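Local coordinates for protein glyoxylate reductase (Paecilomyces sp. J18, PDB 3WNV) that reduces glyoxylate to glycolate, probably with a nicotinamide cofactor as in other D-isomer specific 2-hydroxyacid dehydrogenases, at residues Y55-N58 against I59-K62; D202-L205 against A206-V210; V265-D268 against V269-N272. All blocks are in the same frame, centred on the assembly; numbering follows the deposited sequence.

Contact 1: Y55-N58 against I59-K62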
loop_
_atom_site.group_PDB
_atom_site.type_symbol
_atom_site.label_atom_id
_atom_site.label_comp_id
_atom_site.label_asym_id
_atom_site.label_seq_id
_atom_site.Cartn_x
_atom_site.Cartn_y
_atom_site.Cartn_z
ATOM N N TYR A 55 15.689 7.442 8.381
ATOM C CA TYR A 55 14.371 7.710 7.816
ATOM C C TYR A 55 14.406 7.207 6.396
ATOM O O TYR A 55 15.311 7.584 5.648
ATOM C CB TYR A 55 14.150 9.249 7.766
ATOM C CG TYR A 55 12.827 9.680 7.117
ATOM C CD1 TYR A 55 12.582 9.491 5.751
ATOM C CD2 TYR A 55 11.861 10.341 7.865
ATOM C CE1 TYR A 55 11.358 9.906 5.144
ATOM C CE2 TYR A 55 10.646 10.753 7.290
ATOM C CZ TYR A 55 10.404 10.521 5.931
ATOM O OH TYR A 55 9.224 10.958 5.383
ATOM N N ARG A 56 13.412 6.401 5.984
ATOM C CA ARG A 56 13.337 6.036 4.579
ATOM C C ARG A 56 11.890 5.973 4.179
ATOM O O ARG A 56 10.988 6.026 5.032
ATOM C CB ARG A 56 14.026 4.680 4.317
ATOM C CG ARG A 56 13.275 3.476 4.883
ATOM C CD ARG A 56 13.968 2.172 4.494
ATOM N NE ARG A 56 13.965 1.944 3.026
ATOM C CZ ARG A 56 12.980 1.322 2.360
ATOM N NH1 ARG A 56 11.889 0.893 2.993
ATOM N NH2 ARG A 56 13.089 1.116 1.044
ATOM N N SER A 57 11.643 5.810 2.883
ATOM C CA SER A 57 10.259 5.697 2.394
ATOM C C SER A 57 10.089 4.645 1.292
ATOM O O SER A 57 11.082 4.165 0.725
ATOM C CB SER A 57 9.806 7.035 1.851
ATOM O OG SER A 57 10.635 7.425 0.752
ATOM N N ASN A 58 8.841 4.326 0.943
ATOM C CA ASN A 58 8.626 3.434 -0.201
ATOM C C ASN A 58 9.220 4.030 -1.468
ATOM O O ASN A 58 9.899 3.343 -2.230
ATOM C CB ASN A 58 7.140 3.112 -0.371
ATOM C CG ASN A 58 6.671 2.008 0.572
ATOM O OD1 ASN A 58 7.407 1.044 0.871
ATOM N ND2 ASN A 58 5.440 2.133 1.046
ATOM N N ILE A 59 9.018 5.327 -1.687
ATOM C CA ILE A 59 9.587 5.932 -2.890
ATOM C C ILE A 59 11.112 5.862 -2.947
ATOM O O ILE A 59 11.695 5.681 -4.035
ATOM C CB ILE A 59 9.097 7.399 -3.044
ATOM C CG1 ILE A 59 7.619 7.387 -3.413
ATOM C CG2 ILE A 59 9.848 8.107 -4.103
ATOM C CD1 ILE A 59 6.992 8.762 -3.344
ATOM N N SER A 60 11.776 5.993 -1.783
ATOM C CA SER A 60 13.243 6.053 -1.710
ATOM C C SER A 60 13.937 4.744 -2.091
ATOM O O SER A 60 15.164 4.714 -2.255
ATOM C CB SER A 60 13.722 6.484 -0.306
ATOM O OG SER A 60 13.430 5.483 0.698
ATOM N N THR A 61 13.151 3.682 -2.255
ATOM C CA THR A 61 13.665 2.380 -2.685
ATOM C C THR A 61 14.416 2.540 -4.022
ATOM O O THR A 61 15.380 1.832 -4.311
ATOM C CB THR A 61 12.509 1.381 -2.827
ATOM O OG1 THR A 61 11.788 1.330 -1.597
ATOM C CG2 THR A 61 13.050 -0.030 -3.074
ATOM N N LYS A 62 14.000 3.506 -4.827
ATOM C CA LYS A 62 14.678 3.715 -6.109
ATOM C C LYS A 62 16.105 4.185 -5.900
ATOM O O LYS A 62 16.913 4.096 -6.806
ATOM C CB LYS A 62 13.906 4.706 -6.989
ATOM C CG LYS A 62 13.926 6.152 -6.504
ATOM C CD LYS A 62 12.874 6.971 -7.261
ATOM C CE LYS A 62 13.079 8.449 -7.033
ATOM N NZ LYS A 62 12.777 9.231 -8.269
HETATM O O HOH W 1 15.205 3.122 0.739
#

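Contact 2: D202-L205 against A206-V210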
loop_
_atom_site.group_PDB
_atom_site.type_symbol
_atom_site.label_atom_id
_atom_site.label_comp_id
_atom_site.label_asym_id
_atom_site.label_seq_id
_atom_site.Cartn_x
_atom_site.Cartn_y
_atom_site.Cartn_z
ATOM N N ASP A 202 -13.386 -19.188 0.666
ATOM C CA ASP A 202 -14.205 -19.649 -0.450
ATOM C C ASP A 202 -15.562 -18.934 -0.514
ATOM O O ASP A 202 -16.056 -18.623 -1.597
ATOM C CB ASP A 202 -14.399 -21.167 -0.383
ATOM C CG ASP A 202 -13.169 -21.948 -0.849
ATOM O OD1 ASP A 202 -12.261 -21.346 -1.450
ATOM O OD2 ASP A 202 -13.124 -23.181 -0.619
ATOM N N GLU A 203 -16.146 -18.624 0.638
ATOM C CA GLU A 203 -17.429 -17.926 0.666
ATOM C C GLU A 203 -17.284 -16.477 0.227
ATOM O O GLU A 203 -18.208 -15.895 -0.384
ATOM C CB GLU A 203 -18.049 -17.975 2.077
ATOM C CG GLU A 203 -18.709 -19.279 2.466
ATOM C CD GLU A 203 -19.042 -19.347 3.972
ATOM O OE1 GLU A 203 -18.320 -18.717 4.802
ATOM O OE2 GLU A 203 -20.029 -20.044 4.323
ATOM N N LEU A 204 -16.120 -15.884 0.500
ATOM C CA LEU A 204 -15.847 -14.506 0.111
ATOM C C LEU A 204 -15.780 -14.432 -1.420
ATOM O O LEU A 204 -16.311 -13.501 -2.037
ATOM C CB LEU A 204 -14.534 -14.001 0.718
ATOM C CG LEU A 204 -14.248 -12.513 0.511
ATOM C CD1 LEU A 204 -15.178 -11.686 1.372
ATOM C CD2 LEU A 204 -12.777 -12.196 0.878
ATOM N N LEU A 205 -15.167 -15.448 -2.020
ATOM C CA LEU A 205 -15.028 -15.480 -3.467
ATOM C C LEU A 205 -16.407 -15.682 -4.087
ATOM O O LEU A 205 -16.742 -15.042 -5.077
ATOM C CB LEU A 205 -14.101 -16.623 -3.891
ATOM C CG LEU A 205 -12.621 -16.457 -3.521
ATOM C CD1 LEU A 205 -11.880 -17.773 -3.658
ATOM C CD2 LEU A 205 -11.948 -15.342 -4.366
ATOM N N ALA A 206 -17.212 -16.551 -3.485
ATOM C CA ALA A 206 -18.528 -16.890 -4.035
ATOM C C ALA A 206 -19.537 -15.766 -3.944
ATOM O O ALA A 206 -20.362 -15.597 -4.832
ATOM C CB ALA A 206 -19.089 -18.117 -3.338
ATOM N N GLN A 207 -19.502 -15.005 -2.857
ATOM C CA GLN A 207 -20.580 -14.069 -2.561
ATOM C C GLN A 207 -20.353 -12.602 -2.901
ATOM O O GLN A 207 -21.327 -11.818 -2.920
ATOM C CB GLN A 207 -20.952 -14.178 -1.076
ATOM C CG GLN A 207 -21.348 -15.572 -0.643
ATOM C CD GLN A 207 -21.619 -15.645 0.836
ATOM O OE1 GLN A 207 -21.911 -14.626 1.478
ATOM N NE2 GLN A 207 -21.520 -16.849 1.401
ATOM N N SER A 208 -19.105 -12.198 -3.153
ATOM C CA SER A 208 -18.821 -10.808 -3.443
ATOM C C SER A 208 -19.299 -10.352 -4.833
ATOM O O SER A 208 -18.935 -10.963 -5.869
ATOM C CB SER A 208 -17.297 -10.572 -3.397
ATOM O OG SER A 208 -16.799 -10.992 -2.167
ATOM N N ASP A 209 -20.083 -9.270 -4.881
ATOM C CA ASP A 209 -20.308 -8.601 -6.170
ATOM C C ASP A 209 -19.129 -7.722 -6.583
ATOM O O ASP A 209 -18.768 -7.612 -7.780
ATOM C CB ASP A 209 -21.594 -7.789 -6.108
ATOM C CG ASP A 209 -22.779 -8.676 -5.859
ATOM O OD1 ASP A 209 -23.026 -9.556 -6.713
ATOM O OD2 ASP A 209 -23.417 -8.570 -4.780
ATOM N N VAL A 210 -18.550 -7.072 -5.584
ATOM C CA VAL A 210 -17.323 -6.301 -5.726
ATOM C C VAL A 210 -16.339 -6.943 -4.754
ATOM O O VAL A 210 -16.646 -7.114 -3.551
ATOM C CB VAL A 210 -17.522 -4.800 -5.361
ATOM C CG1 VAL A 210 -16.171 -4.065 -5.310
ATOM C CG2 VAL A 210 -18.429 -4.107 -6.400
HETATM O O HOH W 2 -17.505 -12.909 -6.575
#

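Contact 3: V265-D268 against V269-N272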
loop_
_atom_site.group_PDB
_atom_site.type_symbol
_atom_site.label_atom_id
_atom_site.label_comp_id
_atom_site.label_asym_id
_atom_site.label_seq_id
_atom_site.Cartn_x
_atom_site.Cartn_y
_atom_site.Cartn_z
ATOM N N VAL A 265 -12.481 -3.983 -13.542
ATOM C CA VAL A 265 -11.611 -3.842 -12.385
ATOM C C VAL A 265 -11.390 -2.369 -12.104
ATOM O O VAL A 265 -11.472 -1.535 -12.994
ATOM C CB VAL A 265 -10.243 -4.513 -12.522
ATOM C CG1 VAL A 265 -10.377 -6.057 -12.647
ATOM C CG2 VAL A 265 -9.474 -3.928 -13.747
ATOM N N GLY A 266 -11.105 -2.086 -10.842
ATOM C CA GLY A 266 -10.782 -0.739 -10.386
ATOM C C GLY A 266 -9.443 -0.853 -9.672
ATOM O O GLY A 266 -9.400 -1.236 -8.499
ATOM N N LEU A 267 -8.360 -0.507 -10.361
ATOM C CA LEU A 267 -7.011 -0.751 -9.817
ATOM C C LEU A 267 -6.220 0.518 -9.594
ATOM O O LEU A 267 -6.277 1.416 -10.416
ATOM C CB LEU A 267 -6.212 -1.632 -10.792
ATOM C CG LEU A 267 -6.917 -2.958 -11.147
ATOM C CD1 LEU A 267 -6.039 -3.720 -12.129
ATOM C CD2 LEU A 267 -7.206 -3.826 -9.904
ATOM N N ASP A 268 -5.394 0.524 -8.537
ATOM C CA ASP A 268 -4.477 1.614 -8.267
ATOM C C ASP A 268 -3.100 1.011 -8.238
ATOM O O ASP A 268 -2.111 1.718 -8.205
ATOM C CB ASP A 268 -4.795 2.213 -6.907
ATOM C CG ASP A 268 -4.132 3.581 -6.686
ATOM O OD1 ASP A 268 -4.110 4.408 -7.640
ATOM O OD2 ASP A 268 -3.655 3.806 -5.551
ATOM N N VAL A 269 -3.027 -0.305 -8.305
ATOM C CA VAL A 269 -1.724 -0.992 -8.167
ATOM C C VAL A 269 -1.584 -2.164 -9.123
ATOM O O VAL A 269 -2.588 -2.724 -9.568
ATOM C CB VAL A 269 -1.493 -1.485 -6.703
ATOM C CG1 VAL A 269 -1.385 -0.302 -5.772
ATOM C CG2 VAL A 269 -2.615 -2.454 -6.261
ATOM N N TYR A 270 -0.341 -2.548 -9.428
ATOM C CA TYR A 270 -0.058 -3.509 -10.496
ATOM C C TYR A 270 1.121 -4.396 -10.153
ATOM O O TYR A 270 2.050 -3.984 -9.434
ATOM C CB TYR A 270 0.221 -2.793 -11.843
ATOM C CG TYR A 270 -0.875 -1.798 -12.110
ATOM C CD1 TYR A 270 -2.069 -2.198 -12.699
ATOM C CD2 TYR A 270 -0.744 -0.490 -11.665
ATOM C CE1 TYR A 270 -3.103 -1.290 -12.904
ATOM C CE2 TYR A 270 -1.766 0.416 -11.848
ATOM C CZ TYR A 270 -2.943 0.005 -12.449
ATOM O OH TYR A 270 -3.946 0.933 -12.617
ATOM N N GLU A 271 1.116 -5.592 -10.712
ATOM C CA GLU A 271 2.130 -6.577 -10.347
ATOM C C GLU A 271 3.568 -6.152 -10.636
ATOM O O GLU A 271 4.454 -6.494 -9.864
ATOM C CB GLU A 271 1.830 -7.922 -11.012
ATOM C CG GLU A 271 2.820 -9.015 -10.631
ATOM C CD GLU A 271 2.384 -10.387 -11.112
ATOM O OE1 GLU A 271 1.338 -10.461 -11.786
ATOM O OE2 GLU A 271 3.095 -11.388 -10.829
ATOM N N ASN A 272 3.803 -5.433 -11.738
ATOM C CA ASN A 272 5.145 -4.975 -12.077
ATOM C C ASN A 272 5.221 -3.482 -12.287
ATOM O O ASN A 272 5.855 -2.997 -13.234
ATOM C CB ASN A 272 5.631 -5.711 -13.315
ATOM C CG ASN A 272 5.804 -7.195 -13.046
ATOM O OD1 ASN A 272 6.685 -7.584 -12.279
ATOM N ND2 ASN A 272 4.966 -8.024 -13.657
#

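Contact 1: Y55-N58 against I59-K62
Two hydroxyls, those of Ser60 and Thr61, fold back on the carbonyls of Ser57 and Asn58. Ser60 OG donates to Ser57 O at 2.7 Å, and Thr61 OG1 donates to Asn58 O at 2.8 Å. Each donor lies somewhat off the plane of the carbonyl it reaches. Asn58 O is gripped a second time, by Thr61 N at 3.3 Å. This amide stands 57° out of the carbonyl plane, on the same face as the hydroxyl, and its bond is the closing bond of a type I beta turn from Asn58 to Thr61. A further amide within the turn, Ser60 N, uses the Ser57 side chain: it bonds Ser57 OG at 3.1 Å with an N-H...O angle of 144°, while its approach to Ser57 O, at 3.2 Å, makes a weak bond.

The turn follows the C-terminal end of strand 51-57, the middle strand of the parallel five-stranded sheet in the N-terminal part of the chain, and leads into the short helix 61-64.

Charge enters through Arg56, whose chain bends at chi3 (-64°) and brings the guanidinium edge up to Thr61. NH2 comes to 3.0 Å from Thr61 OG1, which sits near the guanidinium plane. A water accepts from Arg56 NE and donates to Ser60 OG, linking the arginine to the turn. Farther out, Arg56 NH1 bonds Asn91 OD1, and Phe67 makes a cation-pi contact with the guanidinium.

The Asn58 amide is held by the chain around it: OD1 bonds Asn91 ND2 and ND2 bonds Gly88 O. A sulfate ion, probably from the crystallisation liquor, lies about 3 Å from this side chain, which also touches Arg244.

Contact 2: D202-L205 against A206-V210
The carboxylate of Glu203 and the amide of Gln207 extend side by side from the same flank of the helix, their planes turned 62° apart. They do not pair. Gln207 NE2 rests against the aliphatic part of the glutamate, 3.7 Å from Glu203 CB, while the methylene Gln207 CG passes 3.2 Å from Glu203 O. The carboxylate reaches back to the start of the helix: Glu203 OE1 accepts from Ser200 N, just before helix 201-207.

Beneath these side chains run ordinary helical bonds, Ala206 N to Asp202 O at 3.0 Å and Gln207 N to Glu203 O at 2.9 Å. At Ser208 the backbone leaves the helix, and Leu204 O now takes two donors from one residue: Ser208 OG at 2.6 Å and Ser208 N at 3.3 Å. The hydroxyl lies 20° off the carbonyl plane, and chi1 of -55° sets it beside its own backbone N, where both can reach the same oxygen. With an alanine in place of Ser208, Leu204 O would keep only the longer bond from the amide, and the carbonyl would probably be held less firmly where the helix ends.

Helix 201-207 belongs to the Rossmann-type coenzyme domain and links the edge strand 197-198 to strand 210-213 of its parallel sheet. Leu204 packs on that sheet, touching Ile181, Leu160 and Phe211, whereas Glu203 and Ala206 are on the exposed side.

At the helix end, a water donates to Leu205 O at 2.7 Å and to Ser208 O at 2.5 Å, bridging the final turn to the departing chain. Asp209 then forms a salt bridge with Lys234 and accepts from Thr156 N, just before strand 210-213 begins.

Contact 3: V265-D268 against V269-N272
Leu267, the last strand residue, meets Tyr270 three positions on. The two side chains cross at a slant, and Leu267 CB sits 3.8 Å from Tyr270 CE1, with CD1 close to the same ring carbon. The other carbon flanking the hydroxyl-bearing one, Tyr270 CE2, lies 3.9 Å from Asp268 O. The phenol OH stands 3.2 Å from Leu267 O, but its hydrogen bond is to Leu289 O, next to strand 287-288.

The CB of Asp268 points away from 269-272, and both carboxylate oxygens are bonded, OD1 to Ile292 N and OD2 to Gly293 N. Val269 sets one methyl against the peptide that precedes it: its CG1 lies 3.2 Å from Asp268 O. With chi1 at -65°, CG1 stands beside the valine's own backbone N, facing that peptide. This N is buried and has no partner in the model.

All of this lies at the C-terminal end of strand 262-267 in the parallel sheet of the Rossmann-type domain, where Asp268 ties the departing loop to the loop following the neighbouring strand.

How the contacts relate
Contact 3 is the buried one: all of its touching residues are enclosed. Contacts 1 and 2 mix buried with exposed positions. Contact 1 belongs to the five-stranded N-terminal sheet, whereas contacts 2 and 3 belong to the domain of the seven-stranded Rossmann-type sheet, 2 on a helix against it and 3 at a strand end. Contacts 1 and 2 lie on opposite sides of the chain's centre, with centres about 35 Å apart. Contacts 1 and 3 both span the C-terminal end of a strand and the chain that leaves it, yet one is knit by hydroxyls, amides and a water, the other by an aliphatic-aromatic contact. Contact 2 ends a helix, with a serine hydroxyl again donating to a backbone carbonyl, and here a water doing so as well.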